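Local coordinates for protein glucosamine--fructose-6-phosphate aminotransferase [isomerizing] (PDB 3TBF) that forms the probable isomerase part of the enzyme that makes glucosamine 6-phosphate from fructose 6-phosphate and glutamine, at residues L328-G331 / S335-V338; G236-I241 / V282-E287; D226-I231 / I353-D358; L247-K250 / Y254-A257. All blocks are in the same frame, centred on the assembly; numbering follows the deposited sequence.

Contact 1 (L328-G331 / S335-V338); sequences LDAG and SAPV
Ser335 meets Ala330 through a short hydrogen bond in which OG donates to Ala330 O at 2.7 Å. The hydroxyl reaches this carbonyl because chi1, at 62°, sets OG between the residue's own backbone N and carbonyl carbon, turning it back toward the preceding loop. It comes in at a C=O...OG angle of 131°, tilted 18° from the carbonyl plane. OG also takes a weak hydrogen bond from His332 N in the intervening loop, and the backbone N of Ser335 is bonded to Glu199.

The same carbonyl packs over the next residue: Ala330 O lies 3.1 Å from Ala336 CA. It is similarly close to Ala336 N, but the angle there is too poor for a bond, so Ser335 OG is its hydrogen-bond partner among the two segments. Structurally, this is the short loop between the last strand of the parallel sheet in the second SIS domain, 324-328, and helix 335-355, the final step of an alpha/beta fold. Gly331 in this loop has a positive phi, and its backbone angles by themselves call for glycine. The hydroxyl adds a second reason, since Ser335 OG, 3.2 Å from Gly331 CA, lies where a CB would point. Beside the polar bond, the two methyl groups touch alongside, Ala330 CB to Ala336 CB at 3.7 Å, with Phe340 of the same helix packed against Ala330 and Tyr238 against Ala336.

Contact 2 (G236-I241 / V282-E287); sequences GLYYPI and VVPNDE
Asp286 presents its two carboxylate oxygens to different neighbours: OD1 accepts a hydrogen bond from Leu288 N, just ahead of helix 289-301, while OD2 stands 3.8 Å from Tyr238 CE2, oblique to the ring. The setting is the C-terminal ends of the parallel strands in an SIS domain, where the loop leaving strand 278-283 packs against the N-terminal part of helix 238-253.

Tyr238 carries most of the apolar contact. Its CG sits anti to the carbonyl carbon (chi1 -52°), which swings the ring across the loop. Pro284 lies over one face, its CG 3.9 Å from the ring centroid and 25° off the normal, a CH-pi contact displaced toward the CE2 side of the rim. On the opposite face sits the preceding side chain, with Leu237 CB 3.8 Å above the plane, so the ring is sandwiched between a proline and a leucine. Val282 crosses the tyrosine at about a right angle and reaches it obliquely through CG1. That methyl group is 4.0 Å from Tyr238 CD1 and 4.1 Å from Tyr238 CB.

Contact 3 (D226-I231 / I353-D358); sequences DKEHTI and IIKGTD
Lys355 extends from the last turn of helix 335-355 toward the chain just before strand 229-234, and its ammonium meets the backbone there: NZ donates to Lys227 O at 2.8 Å. The chain bends once, at chi2 (-98°), then runs nearly straight to its tip. NZ approaches at a C=O...N angle of 141° but stands 32° out of the carbonyl plane. Glu228 slants across the lysine's end, and its OE2 is 3.8 Å from Lys355 NZ. This is a long salt bridge, and a doubtful one, since the glutamate has more than one conformation.

Lys227 turns its own chain away to Asp226, where Lys227 NZ and Asp226 OD1 form a salt bridge of 2.6 Å on the syn side of the carboxylate; Tyr223 adds a carbonyl bond and a cation-pi contact to the same ammonium. Past Lys355 the helix ends in a Schellman motif at Gly356, whose N bonds to Ile353 O at 2.8 Å.

A second carbonyl, that of Ser225, also accepts from Lys355 NZ. The ammonium is therefore held chiefly by neutral backbone oxygens, and the glutamate probably adds only modest electrostatic stabilisation at this surface contact.

Contact 4 (L247-K250 / Y254-A257); sequences LKLK and YIHA
Tyr254 brings the edge of its ring to the helix: Lys250 O lies near the ring plane, 3.6 Å from Tyr254 CD1. The ring packs against Thr357, and the residue also packs on Ala271 of the second subunit. The other flat group, the imidazole of His256, turns to the dimer interface, where it stacks on His256 of the second subunit and meets the ring of that subunit's His229; its NE2 is hydrogen-bonded to Glu258 there.

Lys250 O also receives the backbone N of Tyr254 at 3.0 Å, a weak bond bent to 128°. Tyr254 has positive phi, as the first residue to leave the helix. In the reverse direction, Ile255 O accepts a CA-H...O contact from Lys250 CA at 3.3 Å. The same carbonyl takes a weak bond from Ala257 N at 2.8 Å, closing an inverse gamma turn centred on His256.

Leu249 faces the sheet. With CG anti to the backbone N (chi1 -171°), its branch leans toward the emerging strand, where CD2 touches Ala257 CB at 4.0 Å and Ile255 CD1 at 4.2 Å. Lys250 runs its methylenes past the strand instead, CE lying 3.7 Å from Ala257 O after a bend at chi3 (39°); its NZ is bonded to Tyr260 of the second subunit. The whole is the helix-to-strand return of a beta-alpha-beta crossover, in which strand 229-234, helix 238-253 and strand 256-261 place the outermost strand of this chain's second SIS sheet against the partner subunit.

Overall arrangement
All four contacts belong to the second SIS domain and surround one parallel sheet. In chain order, contact 3 opens first and closes last, spanning the other three; contact 4 falls within the span of contact 2, and contact 1 follows both. Contacts 1 and 2, at the C-terminal ends of the strands, have centres about 10 Å apart and touch where Pro337 meets Ile241. Contacts 3 and 4, about 8 Å apart, join at the N-terminal ends of strands 229-234 and 256-261 through probable backbone bonds. Centres of the two pairs are 20 to 26 Å apart, bridged by helices 238-253 and 335-355. Contacts 3 and 4 lie at the interface with the second subunit, which contact 2 reaches through Gly236, consistent with a part in dimerisation.

Contact 1 (L328-G331 / S335-V338)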
loop_
_atom_site.group_PDB
_atom_site.type_symbol
_atom_site.label_atom_id
_atom_site.label_comp_id
_atom_site.label_asym_id
_atom_site.label_seq_id
_atom_site.Cartn_x
_atom_site.Cartn_y
_atom_site.Cartn_z
ATOM N N LEU A 328 -4.101 13.683 -24.126
ATOM C CA LEU A 328 -5.524 13.741 -24.053
ATOM C C LEU A 328 -5.947 14.850 -23.122
ATOM O O LEU A 328 -5.185 15.264 -22.287
ATOM C CB LEU A 328 -6.061 12.381 -23.557
ATOM C CG LEU A 328 -5.699 11.808 -22.172
ATOM C CD1 LEU A 328 -6.771 10.851 -21.713
ATOM C CD2 LEU A 328 -4.405 11.083 -22.264
ATOM N N ASP A 329 -7.176 15.324 -23.262
ATOM C CA ASP A 329 -7.755 16.252 -22.306
ATOM C C ASP A 329 -8.348 15.444 -21.184
ATOM O O ASP A 329 -9.236 14.663 -21.414
ATOM C CB ASP A 329 -8.844 17.092 -22.958
ATOM C CG ASP A 329 -9.362 18.207 -22.043
ATOM O OD1 ASP A 329 -8.966 18.253 -20.829
ATOM O OD2 ASP A 329 -10.157 19.041 -22.562
ATOM N N ALA A 330 -7.840 15.638 -19.967
ATOM C CA ALA A 330 -8.289 14.884 -18.777
ATOM C C ALA A 330 -9.062 15.706 -17.728
ATOM O O ALA A 330 -9.706 15.139 -16.825
ATOM C CB ALA A 330 -7.103 14.202 -18.118
ATOM N N GLY A 331 -9.006 17.019 -17.811
ATOM C CA GLY A 331 -9.795 17.850 -16.942
ATOM C C GLY A 331 -9.035 18.019 -15.656
ATOM O O GLY A 331 -7.828 18.062 -15.674
ATOM N N SER A 335 -12.282 14.670 -12.698
ATOM C CA SER A 335 -12.388 13.978 -13.953
ATOM C C SER A 335 -11.157 13.202 -14.326
ATOM O O SER A 335 -11.260 12.111 -14.855
ATOM C CB SER A 335 -12.786 14.962 -15.096
ATOM O OG SER A 335 -11.833 15.988 -15.324
ATOM N N ALA A 336 -9.986 13.734 -14.035
ATOM C CA ALA A 336 -8.762 13.185 -14.611
ATOM C C ALA A 336 -8.481 11.786 -14.148
ATOM O O ALA A 336 -8.069 10.957 -14.940
ATOM C CB ALA A 336 -7.543 14.123 -14.404
ATOM N N PRO A 337 -8.739 11.475 -12.880
ATOM C CA PRO A 337 -8.499 10.077 -12.489
ATOM C C PRO A 337 -9.299 9.036 -13.282
ATOM O O PRO A 337 -8.792 7.956 -13.613
ATOM C CB PRO A 337 -8.926 10.055 -11.016
ATOM C CG PRO A 337 -8.595 11.513 -10.564
ATOM C CD PRO A 337 -9.097 12.327 -11.731
ATOM N N VAL A 338 -10.556 9.354 -13.564
ATOM C CA VAL A 338 -11.388 8.518 -14.404
ATOM C C VAL A 338 -10.869 8.514 -15.857
ATOM O O VAL A 338 -10.711 7.464 -16.439
ATOM C CB VAL A 338 -12.852 9.010 -14.413
ATOM C CG1 VAL A 338 -13.693 8.110 -15.326
ATOM C CG2 VAL A 338 -13.421 9.085 -13.006
#

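Contact 2 (G236-I241 / V282-E287)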
loop_
_atom_site.group_PDB
_atom_site.type_symbol
_atom_site.label_atom_id
_atom_site.label_comp_id
_atom_site.label_asym_id
_atom_site.label_seq_id
_atom_site.Cartn_x
_atom_site.Cartn_y
_atom_site.Cartn_z
ATOM N N GLY A 236 0.155 11.173 -6.197
ATOM C CA GLY A 236 -1.099 11.781 -5.724
ATOM C C GLY A 236 -2.292 10.898 -6.056
ATOM O O GLY A 236 -2.223 9.656 -5.972
ATOM N N LEU A 237 -3.390 11.539 -6.448
ATOM C CA LEU A 237 -4.545 10.853 -6.976
ATOM C C LEU A 237 -4.201 9.773 -8.011
ATOM O O LEU A 237 -4.940 8.829 -8.138
ATOM C CB LEU A 237 -5.409 11.859 -7.717
ATOM C CG LEU A 237 -6.497 12.573 -6.942
ATOM C CD1 LEU A 237 -6.991 13.916 -7.668
ATOM C CD2 LEU A 237 -7.591 11.536 -6.778
ATOM N N TYR A 238 -3.117 9.931 -8.774
ATOM C CA TYR A 238 -2.862 9.082 -9.952
ATOM C C TYR A 238 -2.022 7.871 -9.592
ATOM O O TYR A 238 -1.797 6.976 -10.431
ATOM C CB TYR A 238 -2.226 9.919 -11.086
ATOM C CG TYR A 238 -3.082 11.130 -11.319
ATOM C CD1 TYR A 238 -4.189 11.046 -12.125
ATOM C CD2 TYR A 238 -2.856 12.325 -10.650
ATOM C CE1 TYR A 238 -5.069 12.126 -12.268
ATOM C CE2 TYR A 238 -3.711 13.426 -10.799
ATOM C CZ TYR A 238 -4.822 13.303 -11.600
ATOM O OH TYR A 238 -5.696 14.346 -11.757
ATOM N N TYR A 239 -1.554 7.835 -8.337
ATOM C CA TYR A 239 -0.861 6.675 -7.851
ATOM C C TYR A 239 -1.821 5.501 -7.848
ATOM O O TYR A 239 -1.558 4.510 -8.532
ATOM C CB TYR A 239 -0.100 6.919 -6.507
ATOM C CG TYR A 239 0.388 5.660 -5.803
ATOM C CD1 TYR A 239 1.028 4.651 -6.507
ATOM C CD2 TYR A 239 0.191 5.476 -4.435
ATOM C CE1 TYR A 239 1.456 3.451 -5.872
ATOM C CE2 TYR A 239 0.613 4.284 -3.784
ATOM C CZ TYR A 239 1.241 3.280 -4.518
ATOM O OH TYR A 239 1.666 2.124 -3.888
ATOM N N PRO A 240 -2.972 5.618 -7.161
ATOM C CA PRO A 240 -3.933 4.520 -7.222
ATOM C C PRO A 240 -4.412 4.227 -8.630
ATOM O O PRO A 240 -4.822 3.097 -8.937
ATOM C CB PRO A 240 -5.092 4.997 -6.356
ATOM C CG PRO A 240 -4.618 6.132 -5.529
ATOM C CD PRO A 240 -3.338 6.664 -6.181
ATOM N N ILE A 241 -4.451 5.235 -9.498
ATOM C CA ILE A 241 -4.838 4.978 -10.876
ATOM C C ILE A 241 -3.760 4.107 -11.548
ATOM O O ILE A 241 -4.088 3.184 -12.304
ATOM C CB ILE A 241 -5.062 6.298 -11.632
ATOM C CG1 ILE A 241 -6.287 7.042 -11.047
ATOM C CG2 ILE A 241 -5.177 6.118 -13.199
ATOM C CD1 ILE A 241 -7.498 6.245 -10.917
ATOM N N VAL A 282 1.302 8.179 -16.025
ATOM C CA VAL A 282 0.209 9.087 -16.202
ATOM C C VAL A 282 0.740 10.433 -15.719
ATOM O O VAL A 282 1.184 10.562 -14.591
ATOM C CB VAL A 282 -0.978 8.625 -15.336
ATOM C CG1 VAL A 282 -2.003 9.735 -15.155
ATOM C CG2 VAL A 282 -1.653 7.301 -15.945
ATOM N N VAL A 283 0.719 11.436 -16.611
ATOM C CA VAL A 283 1.270 12.756 -16.340
ATOM C C VAL A 283 0.191 13.834 -16.470
ATOM O O VAL A 283 -0.060 14.368 -17.551
ATOM C CB VAL A 283 2.418 13.029 -17.311
ATOM C CG1 VAL A 283 3.117 14.310 -16.942
ATOM C CG2 VAL A 283 3.411 11.857 -17.317
ATOM N N PRO A 284 -0.479 14.155 -15.373
ATOM C CA PRO A 284 -1.590 15.070 -15.387
ATOM C C PRO A 284 -1.229 16.566 -15.295
ATOM O O PRO A 284 -0.080 16.967 -15.035
ATOM C CB PRO A 284 -2.334 14.686 -14.119
ATOM C CG PRO A 284 -1.239 14.368 -13.161
ATOM C CD PRO A 284 -0.207 13.658 -14.009
ATOM N N ASN A 285 -2.249 17.391 -15.461
ATOM C CA ASN A 285 -2.112 18.843 -15.377
ATOM C C ASN A 285 -2.387 19.339 -13.970
ATOM O O ASN A 285 -3.498 19.788 -13.670
ATOM C CB ASN A 285 -3.111 19.516 -16.325
ATOM C CG ASN A 285 -2.997 21.029 -16.315
ATOM O OD1 ASN A 285 -1.904 21.585 -16.187
ATOM N ND2 ASN A 285 -4.128 21.697 -16.450
ATOM N N ASP A 286 -1.383 19.246 -13.119
ATOM C CA ASP A 286 -1.551 19.561 -11.697
ATOM C C ASP A 286 -0.283 20.157 -11.115
ATOM O O ASP A 286 0.704 20.404 -11.834
ATOM C CB ASP A 286 -2.004 18.320 -10.907
ATOM C CG ASP A 286 -0.896 17.261 -10.742
ATOM O OD1 ASP A 286 0.253 17.448 -11.231
ATOM O OD2 ASP A 286 -1.208 16.217 -10.111
ATOM N N GLU A 287 -0.333 20.399 -9.807
ATOM C CA GLU A 287 0.753 21.079 -9.079
ATOM C C GLU A 287 2.090 20.339 -9.125
ATOM O O GLU A 287 3.101 20.961 -8.899
ATOM C CB GLU A 287 0.386 21.293 -7.595
ATOM C CG GLU A 287 -0.938 22.020 -7.366
ATOM C CD GLU A 287 -2.168 21.076 -7.466
ATOM O OE1 GLU A 287 -2.250 20.101 -6.653
ATOM O OE2 GLU A 287 -3.050 21.309 -8.358
#

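Contact 3 (D226-I231 / I353-D358)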
loop_
_atom_site.group_PDB
_atom_site.type_symbol
_atom_site.label_atom_id
_atom_site.label_comp_id
_atom_site.label_asym_id
_atom_site.label_seq_id
_atom_site.Cartn_x
_atom_site.Cartn_y
_atom_site.Cartn_z
ATOM N N ASP A 226 7.065 -9.506 -26.051
ATOM C CA ASP A 226 8.149 -10.267 -25.438
ATOM C C ASP A 226 8.512 -9.826 -24.008
ATOM O O ASP A 226 9.542 -10.266 -23.478
ATOM C CB ASP A 226 9.402 -10.235 -26.317
ATOM C CG ASP A 226 10.016 -8.847 -26.424
ATOM O OD1 ASP A 226 9.405 -7.853 -25.970
ATOM O OD2 ASP A 226 11.135 -8.751 -26.984
ATOM N N LYS A 227 7.663 -9.006 -23.387
ATOM C CA LYS A 227 7.968 -8.401 -22.104
ATOM C C LYS A 227 7.312 -9.155 -20.973
ATOM O O LYS A 227 6.146 -9.574 -21.099
ATOM C CB LYS A 227 7.510 -6.950 -22.081
ATOM C CG LYS A 227 8.184 -6.067 -23.109
ATOM C CD LYS A 227 9.734 -6.143 -23.037
ATOM C CE LYS A 227 10.406 -5.126 -23.951
ATOM N NZ LYS A 227 10.071 -5.389 -25.353
ATOM N N GLU A 228 8.064 -9.323 -19.872
ATOM C CA GLU A 228 7.524 -10.011 -18.685
ATOM C C GLU A 228 7.412 -9.096 -17.456
ATOM O O GLU A 228 6.919 -9.511 -16.416
ATOM C CB GLU A 228 8.329 -11.269 -18.365
ATOM C CG GLU A 228 8.466 -12.265 -19.534
ATOM C CD GLU A 228 7.194 -13.080 -19.833
ATOM O OE1 GLU A 228 6.304 -13.218 -18.941
ATOM O OE2 GLU A 228 7.096 -13.587 -20.981
ATOM N N HIS A 229 7.826 -7.843 -17.588
ATOM C CA HIS A 229 7.674 -6.879 -16.528
ATOM C C HIS A 229 7.160 -5.603 -17.127
ATOM O O HIS A 229 7.353 -5.332 -18.316
ATOM C CB HIS A 229 9.028 -6.539 -15.835
ATOM C CG HIS A 229 9.888 -7.734 -15.491
ATOM N ND1 HIS A 229 9.902 -8.314 -14.240
ATOM C CD2 HIS A 229 10.808 -8.408 -16.225
ATOM C CE1 HIS A 229 10.759 -9.323 -14.230
ATOM N NE2 HIS A 229 11.341 -9.383 -15.417
ATOM N N THR A 230 6.511 -4.829 -16.282
ATOM C CA THR A 230 6.224 -3.459 -16.537
ATOM C C THR A 230 6.100 -2.708 -15.214
ATOM O O THR A 230 5.553 -3.207 -14.220
ATOM C CB THR A 230 4.875 -3.288 -17.275
ATOM O OG1 THR A 230 4.920 -3.954 -18.559
ATOM C CG2 THR A 230 4.552 -1.794 -17.438
ATOM N N ILE A 231 6.551 -1.468 -15.246
ATOM C CA ILE A 231 6.346 -0.563 -14.167
ATOM C C ILE A 231 5.369 0.563 -14.487
ATOM O O ILE A 231 5.461 1.205 -15.537
ATOM C CB ILE A 231 7.654 0.049 -13.812
ATOM C CG1 ILE A 231 8.617 -1.088 -13.435
ATOM C CG2 ILE A 231 7.461 1.109 -12.712
ATOM C CD1 ILE A 231 9.576 -0.718 -12.393
ATOM N N ILE A 353 -4.510 -9.375 -25.955
ATOM C CA ILE A 353 -4.694 -9.979 -27.275
ATOM C C ILE A 353 -3.351 -10.403 -27.898
ATOM O O ILE A 353 -3.196 -11.541 -28.334
ATOM C CB ILE A 353 -5.416 -9.063 -28.240
ATOM C CG1 ILE A 353 -6.804 -8.722 -27.691
ATOM C CG2 ILE A 353 -5.542 -9.732 -29.629
ATOM C CD1 ILE A 353 -7.671 -9.875 -27.493
ATOM N N ILE A 354 -2.381 -9.497 -27.898
ATOM C CA ILE A 354 -1.006 -9.829 -28.298
ATOM C C ILE A 354 -0.465 -11.089 -27.619
ATOM O O ILE A 354 0.130 -11.915 -28.254
ATOM C CB ILE A 354 -0.031 -8.693 -27.968
ATOM C CG1 ILE A 354 -0.267 -7.479 -28.882
ATOM C CG2 ILE A 354 1.395 -9.169 -28.109
ATOM C CD1 ILE A 354 0.269 -7.627 -30.267
ATOM N N LYS A 355 -0.675 -11.239 -26.328
ATOM C CA LYS A 355 -0.203 -12.438 -25.618
ATOM C C LYS A 355 -1.135 -13.632 -25.830
ATOM O O LYS A 355 -0.803 -14.731 -25.435
ATOM C CB LYS A 355 -0.091 -12.178 -24.112
ATOM C CG LYS A 355 0.927 -11.077 -23.689
ATOM C CD LYS A 355 2.228 -11.685 -23.255
ATOM C CE LYS A 355 3.241 -10.642 -22.846
ATOM N NZ LYS A 355 4.609 -11.229 -22.687
ATOM N N GLY A 356 -2.313 -13.417 -26.421
ATOM C CA GLY A 356 -3.242 -14.523 -26.668
ATOM C C GLY A 356 -3.972 -15.007 -25.431
ATOM O O GLY A 356 -4.456 -16.136 -25.394
ATOM N N THR A 357 -4.042 -14.158 -24.411
ATOM C CA THR A 357 -4.701 -14.532 -23.154
ATOM C C THR A 357 -6.163 -14.140 -23.207
ATOM O O THR A 357 -6.604 -13.484 -24.143
ATOM C CB THR A 357 -3.997 -13.960 -21.879
ATOM O OG1 THR A 357 -3.568 -12.610 -22.093
ATOM C CG2 THR A 357 -2.794 -14.842 -21.479
ATOM N N ASP A 358 -6.921 -14.622 -22.233
ATOM C CA ASP A 358 -8.386 -14.548 -22.279
ATOM C C ASP A 358 -8.763 -13.174 -21.791
ATOM O O ASP A 358 -8.221 -12.695 -20.784
ATOM C CB ASP A 358 -9.045 -15.604 -21.354
ATOM C CG ASP A 358 -9.119 -16.996 -21.995
ATOM O OD1 ASP A 358 -9.222 -17.086 -23.249
ATOM O OD2 ASP A 358 -9.076 -18.000 -21.234
#

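Contact 4 (L247-K250 / Y254-A257)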
loop_
_atom_site.group_PDB
_atom_site.type_symbol
_atom_site.label_atom_id
_atom_site.label_comp_id
_atom_site.label_asym_id
_atom_site.label_seq_id
_atom_site.Cartn_x
_atom_site.Cartn_y
_atom_site.Cartn_z
ATOM N N LEU A 247 -2.768 -3.548 -12.107
ATOM C CA LEU A 247 -3.623 -4.670 -11.798
ATOM C C LEU A 247 -4.265 -5.198 -13.055
ATOM O O LEU A 247 -4.324 -6.399 -13.243
ATOM C CB LEU A 247 -4.705 -4.242 -10.807
ATOM C CG LEU A 247 -5.780 -5.272 -10.489
ATOM C CD1 LEU A 247 -5.033 -6.486 -9.821
ATOM C CD2 LEU A 247 -6.887 -4.673 -9.592
ATOM N N LYS A 248 -4.768 -4.329 -13.934
ATOM C CA LYS A 248 -5.396 -4.865 -15.183
ATOM C C LYS A 248 -4.358 -5.607 -16.036
ATOM O O LYS A 248 -4.641 -6.679 -16.557
ATOM C CB LYS A 248 -6.061 -3.835 -16.081
ATOM C CG LYS A 248 -7.056 -2.850 -15.471
ATOM C CD LYS A 248 -8.359 -3.444 -15.063
ATOM C CE LYS A 248 -8.317 -4.092 -13.681
ATOM N NZ LYS A 248 -9.610 -3.807 -12.935
ATOM N N LEU A 249 -3.190 -5.029 -16.217
ATOM C CA LEU A 249 -2.209 -5.649 -17.088
ATOM C C LEU A 249 -1.828 -7.009 -16.576
ATOM O O LEU A 249 -1.763 -7.964 -17.334
ATOM C CB LEU A 249 -0.962 -4.775 -17.213
ATOM C CG LEU A 249 0.030 -5.239 -18.274
ATOM C CD1 LEU A 249 -0.662 -5.262 -19.559
ATOM C CD2 LEU A 249 1.264 -4.316 -18.314
ATOM N N LYS A 250 -1.604 -7.097 -15.279
ATOM C CA LYS A 250 -1.203 -8.322 -14.629
ATOM C C LYS A 250 -2.312 -9.371 -14.752
ATOM O O LYS A 250 -2.074 -10.517 -15.157
ATOM C CB LYS A 250 -0.920 -7.957 -13.160
ATOM C CG LYS A 250 -0.462 -9.018 -12.238
ATOM C CD LYS A 250 0.096 -8.438 -10.923
ATOM C CE LYS A 250 -0.692 -7.222 -10.380
ATOM N NZ LYS A 250 -0.265 -6.810 -9.004
ATOM N N TYR A 254 -0.930 -11.346 -17.774
ATOM C CA TYR A 254 0.008 -12.064 -16.939
ATOM C C TYR A 254 1.418 -11.522 -16.937
ATOM O O TYR A 254 2.250 -12.138 -16.385
ATOM C CB TYR A 254 0.062 -13.558 -17.279
ATOM C CG TYR A 254 -1.288 -14.211 -17.370
ATOM C CD1 TYR A 254 -2.328 -13.816 -16.533
ATOM C CD2 TYR A 254 -1.528 -15.227 -18.295
ATOM C CE1 TYR A 254 -3.571 -14.399 -16.625
ATOM C CE2 TYR A 254 -2.770 -15.832 -18.381
ATOM C CZ TYR A 254 -3.795 -15.402 -17.546
ATOM O OH TYR A 254 -5.046 -15.989 -17.598
ATOM N N ILE A 255 1.659 -10.353 -17.503
ATOM C CA ILE A 255 2.881 -9.616 -17.266
ATOM C C ILE A 255 3.004 -9.221 -15.793
ATOM O O ILE A 255 2.029 -8.823 -15.163
ATOM C CB ILE A 255 2.941 -8.355 -18.092
ATOM C CG1 ILE A 255 3.040 -8.701 -19.573
ATOM C CG2 ILE A 255 4.139 -7.563 -17.741
ATOM C CD1 ILE A 255 2.979 -7.460 -20.509
ATOM N N HIS A 256 4.225 -9.281 -15.262
ATOM C CA HIS A 256 4.468 -8.845 -13.899
ATOM C C HIS A 256 4.483 -7.325 -13.843
ATOM O O HIS A 256 5.543 -6.694 -13.867
ATOM C CB HIS A 256 5.773 -9.427 -13.329
ATOM C CG HIS A 256 5.910 -9.268 -11.841
ATOM N ND1 HIS A 256 7.007 -9.716 -11.144
ATOM C CD2 HIS A 256 5.084 -8.715 -10.920
ATOM C CE1 HIS A 256 6.844 -9.449 -9.860
ATOM N NE2 HIS A 256 5.702 -8.818 -9.702
ATOM N N ALA A 257 3.305 -6.739 -13.707
ATOM C CA ALA A 257 3.166 -5.312 -13.727
ATOM C C ALA A 257 3.102 -4.896 -12.306
ATOM O O ALA A 257 2.413 -5.525 -11.544
ATOM C CB ALA A 257 1.881 -4.926 -14.428
#